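Local coordinates for protein beta-xylanase (Caldicellulosiruptor kristjanssonii, PDB 7NWN) that probably binds plant cell-wall polysaccharide through a calcium-containing family 9 carbohydrate-binding module belonging to a multimodular xylanase-glucuronoyl esterase, at residues 30-35 with 145-150; 41-46 with 60-65; 94-99 with 162-167. All blocks are in the same frame, centred on the assembly; numbering follows the deposited sequence. Where two conformers were deposited one is given.

Contact 1 of 3, residues 30-35 with 145-150. With CA (calcium ion), chain R.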
loop_
_atom_site.group_PDB
_atom_site.type_symbol
_atom_site.label_atom_id
_atom_site.label_comp_id
_atom_site.label_asym_id
_atom_site.label_seq_id
_atom_site.Cartn_x
_atom_site.Cartn_y
_atom_site.Cartn_z
ATOM N N PRO A 30 -7.857 -2.992 -11.445
ATOM C CA PRO A 30 -7.459 -1.726 -12.063
ATOM C C PRO A 30 -6.256 -1.813 -13.008
ATOM O O PRO A 30 -5.457 -2.775 -13.003
ATOM C CB PRO A 30 -7.097 -0.815 -10.895
ATOM C CG PRO A 30 -6.822 -1.747 -9.733
ATOM C CD PRO A 30 -7.487 -3.086 -10.019
ATOM N N VAL A 31 -6.154 -0.758 -13.814
ATOM C CA VAL A 31 -5.040 -0.597 -14.743
ATOM C C VAL A 31 -3.937 0.188 -14.036
ATOM O O VAL A 31 -4.207 1.274 -13.510
ATOM C CB VAL A 31 -5.561 0.114 -16.008
ATOM C CG1 VAL A 31 -4.429 0.507 -16.975
ATOM C CG2 VAL A 31 -6.615 -0.789 -16.707
ATOM N N ILE A 32 -2.699 -0.337 -14.102
ATOM C CA ILE A 32 -1.573 0.281 -13.400
ATOM C C ILE A 32 -0.975 1.356 -14.318
ATOM O O ILE A 32 -0.280 1.017 -15.297
ATOM C CB ILE A 32 -0.510 -0.782 -12.971
ATOM C CG1 ILE A 32 -1.128 -1.915 -12.117
ATOM C CG2 ILE A 32 0.651 -0.103 -12.228
ATOM C CD1 ILE A 32 -1.797 -1.394 -10.855
ATOM N N ASP A 33 -1.235 2.638 -13.997
ATOM C CA ASP A 33 -0.780 3.721 -14.878
ATOM C C ASP A 33 -0.668 5.046 -14.133
ATOM O O ASP A 33 -0.321 6.034 -14.782
ATOM C CB ASP A 33 -1.783 3.940 -16.033
ATOM C CG ASP A 33 -3.228 4.151 -15.564
ATOM O OD1 ASP A 33 -3.507 4.262 -14.330
ATOM O OD2 ASP A 33 -4.062 4.275 -16.427
ATOM N N GLY A 34 -0.971 5.082 -12.821
ATOM C CA GLY A 34 -0.911 6.328 -12.076
ATOM C C GLY A 34 -2.189 7.166 -12.211
ATOM O O GLY A 34 -2.266 8.263 -11.646
ATOM N N GLU A 35 -3.175 6.663 -12.970
ATOM C CA GLU A 35 -4.449 7.383 -13.173
ATOM C C GLU A 35 -5.543 6.648 -12.383
ATOM O O GLU A 35 -5.475 5.421 -12.190
ATOM C CB GLU A 35 -4.819 7.397 -14.670
ATOM C CG GLU A 35 -3.769 8.067 -15.574
ATOM C CD GLU A 35 -3.637 9.600 -15.383
ATOM O OE1 GLU A 35 -4.601 10.252 -14.928
ATOM O OE2 GLU A 35 -2.507 10.122 -15.538
ATOM N N ARG A 145 0.818 10.562 -6.450
ATOM C CA ARG A 145 -0.047 9.408 -6.350
ATOM C C ARG A 145 0.837 8.186 -6.625
ATOM O O ARG A 145 1.737 8.290 -7.465
ATOM C CB ARG A 145 -1.110 9.525 -7.450
ATOM C CG ARG A 145 -2.043 8.326 -7.510
ATOM C CD ARG A 145 -3.106 8.487 -8.601
ATOM N NE ARG A 145 -3.978 9.624 -8.324
ATOM C CZ ARG A 145 -4.248 10.575 -9.205
ATOM N NH1 ARG A 145 -3.755 10.481 -10.440
ATOM N NH2 ARG A 145 -5.016 11.599 -8.817
ATOM N N VAL A 146 0.539 7.059 -5.940
ATOM C CA VAL A 146 1.185 5.774 -6.167
ATOM C C VAL A 146 0.053 4.825 -6.528
ATOM O O VAL A 146 -0.985 4.877 -5.882
ATOM C CB VAL A 146 1.916 5.273 -4.909
ATOM C CG1 VAL A 146 2.428 3.842 -5.110
ATOM C CG2 VAL A 146 3.068 6.254 -4.562
ATOM N N GLU A 147 0.241 4.064 -7.609
ATOM C CA GLU A 147 -0.675 2.975 -7.912
ATOM C C GLU A 147 0.161 1.700 -8.018
ATOM O O GLU A 147 1.090 1.680 -8.799
ATOM C CB GLU A 147 -1.372 3.274 -9.232
ATOM C CG GLU A 147 -2.579 2.335 -9.481
ATOM C CD GLU A 147 -3.452 2.794 -10.642
ATOM O OE1 GLU A 147 -2.912 3.434 -11.583
ATOM O OE2 GLU A 147 -4.682 2.558 -10.588
ATOM N N ALA A 148 -0.178 0.682 -7.217
ATOM C CA ALA A 148 0.707 -0.462 -6.976
ATOM C C ALA A 148 -0.081 -1.769 -7.122
ATOM O O ALA A 148 -1.251 -1.862 -6.715
ATOM C CB ALA A 148 1.323 -0.359 -5.590
ATOM N N ARG A 149 0.617 -2.775 -7.651
ATOM C CA ARG A 149 0.080 -4.125 -7.716
ATOM C C ARG A 149 1.086 -5.055 -7.029
ATOM O O ARG A 149 2.283 -4.971 -7.330
ATOM C CB ARG A 149 -0.092 -4.521 -9.184
ATOM C CG ARG A 149 -0.682 -5.919 -9.383
ATOM C CD ARG A 149 -0.726 -6.339 -10.871
ATOM N NE ARG A 149 -1.529 -7.560 -11.118
ATOM C CZ ARG A 149 -0.944 -8.752 -11.240
ATOM N NH1 ARG A 149 0.384 -8.865 -11.144
ATOM N NH2 ARG A 149 -1.681 -9.806 -11.531
ATOM N N ILE A 150 0.578 -5.912 -6.122
ATOM C CA ILE A 150 1.368 -6.988 -5.535
ATOM C C ILE A 150 0.756 -8.350 -5.930
ATOM O O ILE A 150 -0.370 -8.629 -5.576
ATOM C CB ILE A 150 1.410 -6.812 -4.012
ATOM C CG1 ILE A 150 2.161 -5.544 -3.604
ATOM C CG2 ILE A 150 2.010 -8.070 -3.394
ATOM C CD1 ILE A 150 1.834 -5.084 -2.201
HETATM CA CA CA R . -5.055 3.289 -12.886
HETATM O O HOH W 1 -6.268 3.844 -14.940
#

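Contact 2 of 3, residues 41-46 with 60-65. With EDO (1,2-ethanediol), chain K.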
loop_
_atom_site.group_PDB
_atom_site.type_symbol
_atom_site.label_atom_id
_atom_site.label_comp_id
_atom_site.label_asym_id
_atom_site.label_seq_id
_atom_site.Cartn_x
_atom_site.Cartn_y
_atom_site.Cartn_z
ATOM N N ASN A 41 -13.309 4.769 -7.915
ATOM C CA ASN A 41 -14.316 5.664 -7.325
ATOM C C ASN A 41 -15.437 4.910 -6.599
ATOM O O ASN A 41 -16.137 5.513 -5.799
ATOM C CB ASN A 41 -14.856 6.715 -8.320
ATOM C CG ASN A 41 -13.724 7.516 -8.932
ATOM O OD1 ASN A 41 -12.795 7.909 -8.240
ATOM N ND2 ASN A 41 -13.762 7.771 -10.223
ATOM N N ASN A 42 -15.563 3.597 -6.797
ATOM C CA ASN A 42 -16.583 2.786 -6.140
ATOM C C ASN A 42 -16.129 2.220 -4.787
ATOM O O ASN A 42 -16.887 1.472 -4.179
ATOM C CB ASN A 42 -17.079 1.620 -7.015
ATOM C CG ASN A 42 -18.599 1.636 -7.067
ATOM O OD1 ASN A 42 -19.160 2.679 -7.376
ATOM N ND2 ASN A 42 -19.290 0.566 -6.664
ATOM N N VAL A 43 -14.882 2.492 -4.349
ATOM C CA VAL A 43 -14.416 2.017 -3.048
ATOM C C VAL A 43 -13.981 3.239 -2.235
ATOM O O VAL A 43 -13.772 4.331 -2.777
ATOM C CB VAL A 43 -13.309 0.959 -3.153
ATOM C CG1 VAL A 43 -13.634 -0.135 -4.163
ATOM C CG2 VAL A 43 -11.986 1.581 -3.491
ATOM N N GLU A 44 -13.838 3.032 -0.931
ATOM C CA GLU A 44 -13.664 4.122 0.021
ATOM C C GLU A 44 -12.169 4.342 0.307
ATOM O O GLU A 44 -11.370 3.385 0.346
ATOM C CB GLU A 44 -14.506 3.742 1.244
ATOM C CG GLU A 44 -14.041 4.333 2.556
ATOM C CD GLU A 44 -14.545 3.604 3.799
ATOM O OE1 GLU A 44 -13.697 2.983 4.522
ATOM O OE2 GLU A 44 -15.784 3.656 4.049
ATOM N N TRP A 45 -11.837 5.611 0.550
ATOM C CA TRP A 45 -10.523 6.014 1.065
ATOM C C TRP A 45 -10.315 5.507 2.498
ATOM O O TRP A 45 -11.209 5.540 3.320
ATOM C CB TRP A 45 -10.375 7.546 1.021
ATOM C CG TRP A 45 -10.241 8.170 -0.337
ATOM C CD1 TRP A 45 -11.121 9.049 -0.908
ATOM C CD2 TRP A 45 -9.109 8.070 -1.243
ATOM N NE1 TRP A 45 -10.646 9.446 -2.136
ATOM C CE2 TRP A 45 -9.418 8.871 -2.369
ATOM C CE3 TRP A 45 -7.895 7.372 -1.234
ATOM C CZ2 TRP A 45 -8.544 9.004 -3.449
ATOM C CZ3 TRP A 45 -7.034 7.470 -2.316
ATOM C CH2 TRP A 45 -7.361 8.292 -3.396
ATOM N N ASN A 46 -9.132 5.006 2.797
ATOM C CA ASN A 46 -8.691 4.744 4.154
ATOM C C ASN A 46 -7.731 5.867 4.491
ATOM O O ASN A 46 -6.966 6.261 3.616
ATOM C CB ASN A 46 -7.961 3.406 4.218
ATOM C CG ASN A 46 -8.849 2.287 3.698
ATOM O OD1 ASN A 46 -9.832 1.909 4.340
ATOM N ND2 ASN A 46 -8.544 1.787 2.513
ATOM N N LYS A 60 -4.019 9.292 1.863
ATOM C CA LYS A 60 -5.136 8.373 1.865
ATOM C C LYS A 60 -4.783 7.230 0.925
ATOM O O LYS A 60 -3.866 7.341 0.106
ATOM C CB LYS A 60 -6.401 9.131 1.460
ATOM C CG LYS A 60 -6.242 10.059 0.253
ATOM C CD LYS A 60 -7.507 10.859 -0.083
ATOM C CE LYS A 60 -7.372 11.957 -1.134
ATOM N NZ LYS A 60 -8.661 12.685 -1.317
ATOM N N PHE A 61 -5.504 6.120 1.053
ATOM C CA PHE A 61 -5.259 5.029 0.122
ATOM C C PHE A 61 -6.526 4.195 0.014
ATOM O O PHE A 61 -7.343 4.200 0.943
ATOM C CB PHE A 61 -4.034 4.208 0.545
ATOM C CG PHE A 61 -4.266 3.389 1.788
ATOM C CD1 PHE A 61 -4.045 3.932 3.052
ATOM C CD2 PHE A 61 -4.719 2.073 1.692
ATOM C CE1 PHE A 61 -4.287 3.179 4.199
ATOM C CE2 PHE A 61 -4.956 1.309 2.836
ATOM C CZ PHE A 61 -4.750 1.863 4.094
ATOM N N LYS A 62 -6.632 3.493 -1.128
ATOM C CA LYS A 62 -7.712 2.562 -1.411
ATOM C C LYS A 62 -7.077 1.218 -1.729
ATOM O O LYS A 62 -5.934 1.187 -2.192
ATOM C CB LYS A 62 -8.509 3.059 -2.610
ATOM C CG LYS A 62 -9.327 4.312 -2.301
ATOM C CD LYS A 62 -10.148 4.825 -3.480
ATOM C CE LYS A 62 -11.088 5.949 -3.054
ATOM N NZ LYS A 62 -11.975 6.327 -4.150
ATOM N N LEU A 63 -7.852 0.153 -1.529
ATOM C CA LEU A 63 -7.381 -1.198 -1.734
ATOM C C LEU A 63 -8.387 -1.876 -2.632
ATOM O O LEU A 63 -9.576 -1.539 -2.569
ATOM C CB LEU A 63 -7.322 -1.942 -0.379
ATOM C CG LEU A 63 -6.228 -1.500 0.596
ATOM C CD1 LEU A 63 -6.195 -2.403 1.855
ATOM C CD2 LEU A 63 -4.864 -1.493 -0.083
ATOM N N MET A 64 -7.907 -2.869 -3.391
ATOM C CA MET A 64 -8.781 -3.668 -4.244
ATOM C C MET A 64 -8.056 -4.995 -4.436
ATOM O O MET A 64 -6.832 -5.032 -4.315
ATOM C CB MET A 64 -8.999 -2.943 -5.580
ATOM C CG MET A 64 -10.196 -3.434 -6.399
ATOM S SD MET A 64 -10.624 -2.309 -7.770
ATOM C CE MET A 64 -11.111 -0.852 -6.888
ATOM N N TRP A 65 -8.788 -6.091 -4.680
ATOM C CA TRP A 65 -8.126 -7.357 -4.965
ATOM C C TRP A 65 -8.747 -8.039 -6.176
ATOM O O TRP A 65 -9.926 -7.858 -6.455
ATOM C CB TRP A 65 -8.221 -8.305 -3.761
ATOM C CG TRP A 65 -9.600 -8.848 -3.499
ATOM C CD1 TRP A 65 -10.650 -8.199 -2.909
ATOM C CD2 TRP A 65 -10.061 -10.180 -3.788
ATOM N NE1 TRP A 65 -11.738 -9.032 -2.798
ATOM C CE2 TRP A 65 -11.395 -10.265 -3.311
ATOM C CE3 TRP A 65 -9.477 -11.306 -4.391
ATOM C CZ2 TRP A 65 -12.154 -11.436 -3.454
ATOM C CZ3 TRP A 65 -10.207 -12.485 -4.471
ATOM C CH2 TRP A 65 -11.542 -12.519 -4.055
HETATM C C1 EDO K . -10.865 3.667 7.186
HETATM O O1 EDO K . -10.161 2.493 6.911
HETATM C C2 EDO K . -9.933 4.732 7.624
HETATM O O2 EDO K . -10.285 5.901 6.967
HETATM O O HOH W 2 -10.971 7.312 -6.500
HETATM O O HOH W 3 -10.305 0.917 0.203
#

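Contact 3 of 3, residues 94-99 with 162-167. With CA (calcium ion), chain S.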
loop_
_atom_site.group_PDB
_atom_site.type_symbol
_atom_site.label_atom_id
_atom_site.label_comp_id
_atom_site.label_asym_id
_atom_site.label_seq_id
_atom_site.Cartn_x
_atom_site.Cartn_y
_atom_site.Cartn_z
ATOM N N VAL A 94 6.099 5.745 -0.058
ATOM C CA VAL A 94 5.084 5.004 0.667
ATOM C C VAL A 94 5.586 3.561 0.849
ATOM O O VAL A 94 6.351 3.079 0.042
ATOM C CB VAL A 94 3.694 5.040 -0.010
ATOM C CG1 VAL A 94 3.178 6.452 -0.266
ATOM C CG2 VAL A 94 3.643 4.201 -1.244
ATOM N N GLU A 95 5.159 2.885 1.920
ATOM C CA GLU A 95 5.576 1.502 2.147
ATOM C C GLU A 95 4.317 0.671 2.378
ATOM O O GLU A 95 3.339 1.154 2.966
ATOM C CB GLU A 95 6.387 1.427 3.435
ATOM C CG GLU A 95 7.693 2.215 3.366
ATOM C CD GLU A 95 8.611 2.083 4.551
ATOM O OE1 GLU A 95 8.316 1.267 5.462
ATOM O OE2 GLU A 95 9.624 2.795 4.580
ATOM N N ILE A 96 4.368 -0.562 1.860
ATOM C CA ILE A 96 3.253 -1.500 1.909
ATOM C C ILE A 96 3.819 -2.770 2.540
ATOM O O ILE A 96 4.854 -3.239 2.110
ATOM C CB ILE A 96 2.666 -1.756 0.490
ATOM C CG1 ILE A 96 2.053 -0.450 -0.058
ATOM C CG2 ILE A 96 1.582 -2.856 0.506
ATOM C CD1 ILE A 96 2.004 -0.447 -1.578
ATOM N N PHE A 97 3.120 -3.274 3.549
ATOM C CA PHE A 97 3.486 -4.487 4.260
ATOM C C PHE A 97 2.348 -5.492 4.084
ATOM O O PHE A 97 1.189 -5.094 4.186
ATOM C CB PHE A 97 3.580 -4.145 5.751
ATOM C CG PHE A 97 4.503 -3.002 6.152
ATOM C CD1 PHE A 97 4.128 -1.675 5.963
ATOM C CD2 PHE A 97 5.729 -3.267 6.763
ATOM C CE1 PHE A 97 4.937 -0.633 6.406
ATOM C CE2 PHE A 97 6.549 -2.233 7.220
ATOM C CZ PHE A 97 6.147 -0.919 7.037
ATOM N N LEU A 98 2.689 -6.770 3.849
ATOM C CA LEU A 98 1.678 -7.816 3.721
ATOM C C LEU A 98 2.129 -9.096 4.449
ATOM O O LEU A 98 3.267 -9.551 4.277
ATOM C CB LEU A 98 1.448 -8.108 2.234
ATOM C CG LEU A 98 0.164 -8.883 1.899
ATOM C CD1 LEU A 98 -1.084 -8.058 2.199
ATOM C CD2 LEU A 98 0.199 -9.336 0.432
ATOM N N ASP A 99 1.221 -9.651 5.266
ATOM C CA ASP A 99 1.387 -10.977 5.866
ATOM C C ASP A 99 0.339 -11.852 5.174
ATOM O O ASP A 99 -0.830 -11.837 5.577
ATOM C CB ASP A 99 1.170 -10.880 7.382
ATOM C CG ASP A 99 1.047 -12.197 8.193
ATOM O OD1 ASP A 99 1.363 -13.303 7.670
ATOM O OD2 ASP A 99 0.579 -12.085 9.344
ATOM N N MET A 162 -5.694 -11.213 5.349
ATOM C CA MET A 162 -4.249 -11.012 5.370
ATOM C C MET A 162 -3.890 -9.923 6.388
ATOM O O MET A 162 -4.724 -9.095 6.748
ATOM C CB MET A 162 -3.704 -10.664 3.982
ATOM C CG MET A 162 -3.895 -11.805 3.005
ATOM S SD MET A 162 -3.402 -11.456 1.284
ATOM C CE MET A 162 -4.670 -10.298 0.810
ATOM N N GLY A 163 -2.654 -9.983 6.900
ATOM C CA GLY A 163 -2.145 -8.832 7.622
ATOM C C GLY A 163 -1.657 -7.783 6.609
ATOM O O GLY A 163 -1.093 -8.132 5.567
ATOM N N PHE A 164 -1.866 -6.513 6.948
ATOM C CA PHE A 164 -1.497 -5.429 6.052
ATOM C C PHE A 164 -1.079 -4.232 6.899
ATOM O O PHE A 164 -1.744 -3.929 7.887
ATOM C CB PHE A 164 -2.727 -5.105 5.185
ATOM C CG PHE A 164 -2.588 -3.906 4.290
ATOM C CD1 PHE A 164 -1.944 -4.029 3.064
ATOM C CD2 PHE A 164 -3.064 -2.675 4.689
ATOM C CE1 PHE A 164 -1.785 -2.911 2.261
ATOM C CE2 PHE A 164 -2.865 -1.553 3.887
ATOM C CZ PHE A 164 -2.258 -1.691 2.673
ATOM N N GLU A 165 -0.093 -3.467 6.414
ATOM C CA GLU A 165 0.184 -2.127 6.929
ATOM C C GLU A 165 0.493 -1.196 5.737
ATOM O O GLU A 165 0.939 -1.664 4.695
ATOM C CB GLU A 165 1.323 -2.185 7.979
ATOM C CG GLU A 165 1.838 -0.834 8.522
ATOM C CD GLU A 165 0.851 0.075 9.243
ATOM O OE1 GLU A 165 -0.349 0.176 8.832
ATOM O OE2 GLU A 165 1.264 0.718 10.240
ATOM N N PHE A 166 0.238 0.103 5.943
ATOM C CA PHE A 166 0.533 1.204 5.042
ATOM C C PHE A 166 1.281 2.290 5.839
ATOM O O PHE A 166 0.854 2.675 6.924
ATOM C CB PHE A 166 -0.774 1.746 4.445
ATOM C CG PHE A 166 -0.567 2.881 3.475
ATOM C CD1 PHE A 166 -0.125 2.655 2.175
ATOM C CD2 PHE A 166 -0.751 4.196 3.905
ATOM C CE1 PHE A 166 0.105 3.725 1.321
ATOM C CE2 PHE A 166 -0.512 5.258 3.047
ATOM C CZ PHE A 166 -0.080 5.011 1.760
ATOM N N GLN A 167 2.365 2.808 5.260
ATOM C CA GLN A 167 3.149 3.891 5.844
ATOM C C GLN A 167 3.554 4.921 4.768
ATOM O O GLN A 167 3.905 4.567 3.646
ATOM C CB GLN A 167 4.441 3.318 6.434
ATOM C CG GLN A 167 5.198 4.337 7.290
ATOM C CD GLN A 167 6.353 3.641 7.979
ATOM O OE1 GLN A 167 6.179 2.716 8.788
ATOM N NE2 GLN A 167 7.549 4.072 7.635
HETATM CA CA CA S . 3.187 -14.340 7.179
HETATM O O HOH W 4 3.834 -13.527 9.462
#

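Contact 1 of 3, residues 30-35 with 145-150
With CG anti to the backbone N (chi1 -168°) and the rest of its chain extended, Glu-147 stands out from strand 143-151 and brings its carboxylate up to the loop 30-35, where Asp-33 turns OD1 inward (chi1 53°) to the same point. Between them lies a calcium ion, in a site formed by loop and strand on the outer side of a beta-sandwich sheet. Glu-147 chelates it with both oxygens, OE1 at 2.5 Å; Asp-33 OD1, the carbonyls of Val-31 and Glu-35, a water and Asp-37 complete the shell. The ion probably offsets repulsion between oxygens as close as Asp-33 OD1 and Glu-147 OE1, 2.9 Å apart. Glu-147 OE1 is also gripped by two loop amides: Asp-33 N, 3.0 Å away, approaches from above the carboxylate plane, while Gly-34 N arrives nearly end-on. OE2 also accepts from Trp-40 NE1. Glu-35 N donates to Asp-33 OD1 at 2.8 Å, an Asx turn that orients the ligand. Ile-32 CD1 rests on Arg-149 CB at 3.9 Å and on the CG of Glu-147. Arg-145, bent at chi3 and paired through NE with Glu-75, sends NH1 to Gly-34 O at 2.9 Å, the carbonyl oxygen lying in the guanidinium plane.

Contact 2 of 3, residues 41-46 with 60-65
Segment 41-46 comes alongside strand 58-66 in irregular form and joins it through a single antiparallel bridge, the hydrogen-bonded pair Asn-46 and Phe-61, in which Asn-46 N gives Phe-61 O a nearly straight bond of 2.7 Å and Phe-61 N returns one to Asn-46 O. Next to this bridge the indole of Trp-45 stands between two lysine chains, with the backbone of Phe-61 at its edge. Lys-62, extended beyond CG, sets CE over one face, 3.4 Å from the centroid of the five-membered ring; Lys-60, in the conformer given, lays CD over the opposite face, 3.6 Å from the centroid of the six-membered ring. With Lys-60 so placed, both ammonium groups also lie over the pyrrole ring as cation-pi partners, NZ of Lys-62 being 4.1 Å from its centroid. That NZ is bonded to Trp-40 O, reaches Val-43 O weakly at 3.0 Å, and shares a water with Asn-41 OD1. Cutting Trp-45 back to an alanine is likely to open a gap between the two lysine chains and to leave both ammonium groups without their aromatic partner. Asn-46 lays CB over the Phe-61 ring toward the rim, while OD1 accepts from an ethanediol, probably of crystallisation origin. A second water links Glu-44 O to Leu-63 N. Farther along, Val-43 packs CG2 on Lys-62 CD at 3.7 Å and CG1 on the methyl of Met-64. Strand 58-66 is outermost in the four-stranded sheet, and the arrangement is that of a connecting loop covering the edge strand of a beta-sandwich, the fold of family 9 carbohydrate-binding modules.

Contact 3 of 3, residues 94-99 with 162-167
Six backbone hydrogen bonds tie Glu-95, Phe-97 and Asp-99 to Gln-167, Glu-165 and Gly-163, one antiparallel ladder of the beta-sandwich; Glu-95 N to Gln-167 O is 2.7 Å, and the N-to-C directions of the two short segments are 168° apart. Apolar contacts occupy the face of Ile-96, Leu-98, Phe-164 and Phe-166. There Ile-96 CG2 meets the Phe-164 ring obliquely, 3.8 Å from CE1, and Leu-98 CD1 lies at that ring's edge. On the other face Phe-97, its CG anti to the carbonyl carbon (chi1 -55°), lies alongside the aliphatic part of Glu-165, CD1 3.5 Å from CB, with Gln-167 CB at the ring edge. Polar groups share this face. Glu-165 bends at chi2, taking OE1 to Phe-166 N at 2.9 Å, and OE2 accepts from Asp-185 N. Glu-95 is held by His-114 and Arg-116, and Gln-167 NE2 by Asn-169. Asp-99 OD1 binds a calcium ion at 2.2 Å with Asp-103, Asp-111, Asp-112 and water, while OD2 takes Arg-104 N. Strand 93-99 has strand 112-118 on its other side, and strand 161-171 is flanked by 177-182 and 198-202; the apolar face turns to strands 69-77 and 143-151 of the opposing sheet.

How the contacts relate
Contact 2 is nested along the chain within the loop closed by contact 1, contact 3 follows contact 2 in series, and contacts 1 and 3 interleave. From centre to centre, contact 1 lies about 12 Å from contact 2 and about 16 Å from contact 3, contacts 2 and 3 being about 14 Å apart. Contacts 1 and 2 both reach the four-stranded antiparallel sheet and meet where Pro-30 packs on Met-64. Contact 3 belongs to the other, mixed sheet. The sandwich core joins them: Ile-150 and Ala-148 pack on Ile-96, and Phe-61 stacks with Phe-166. Two separate calcium sites, at contacts 1 and 3, thus tie loops to the two sheets of one all-beta module.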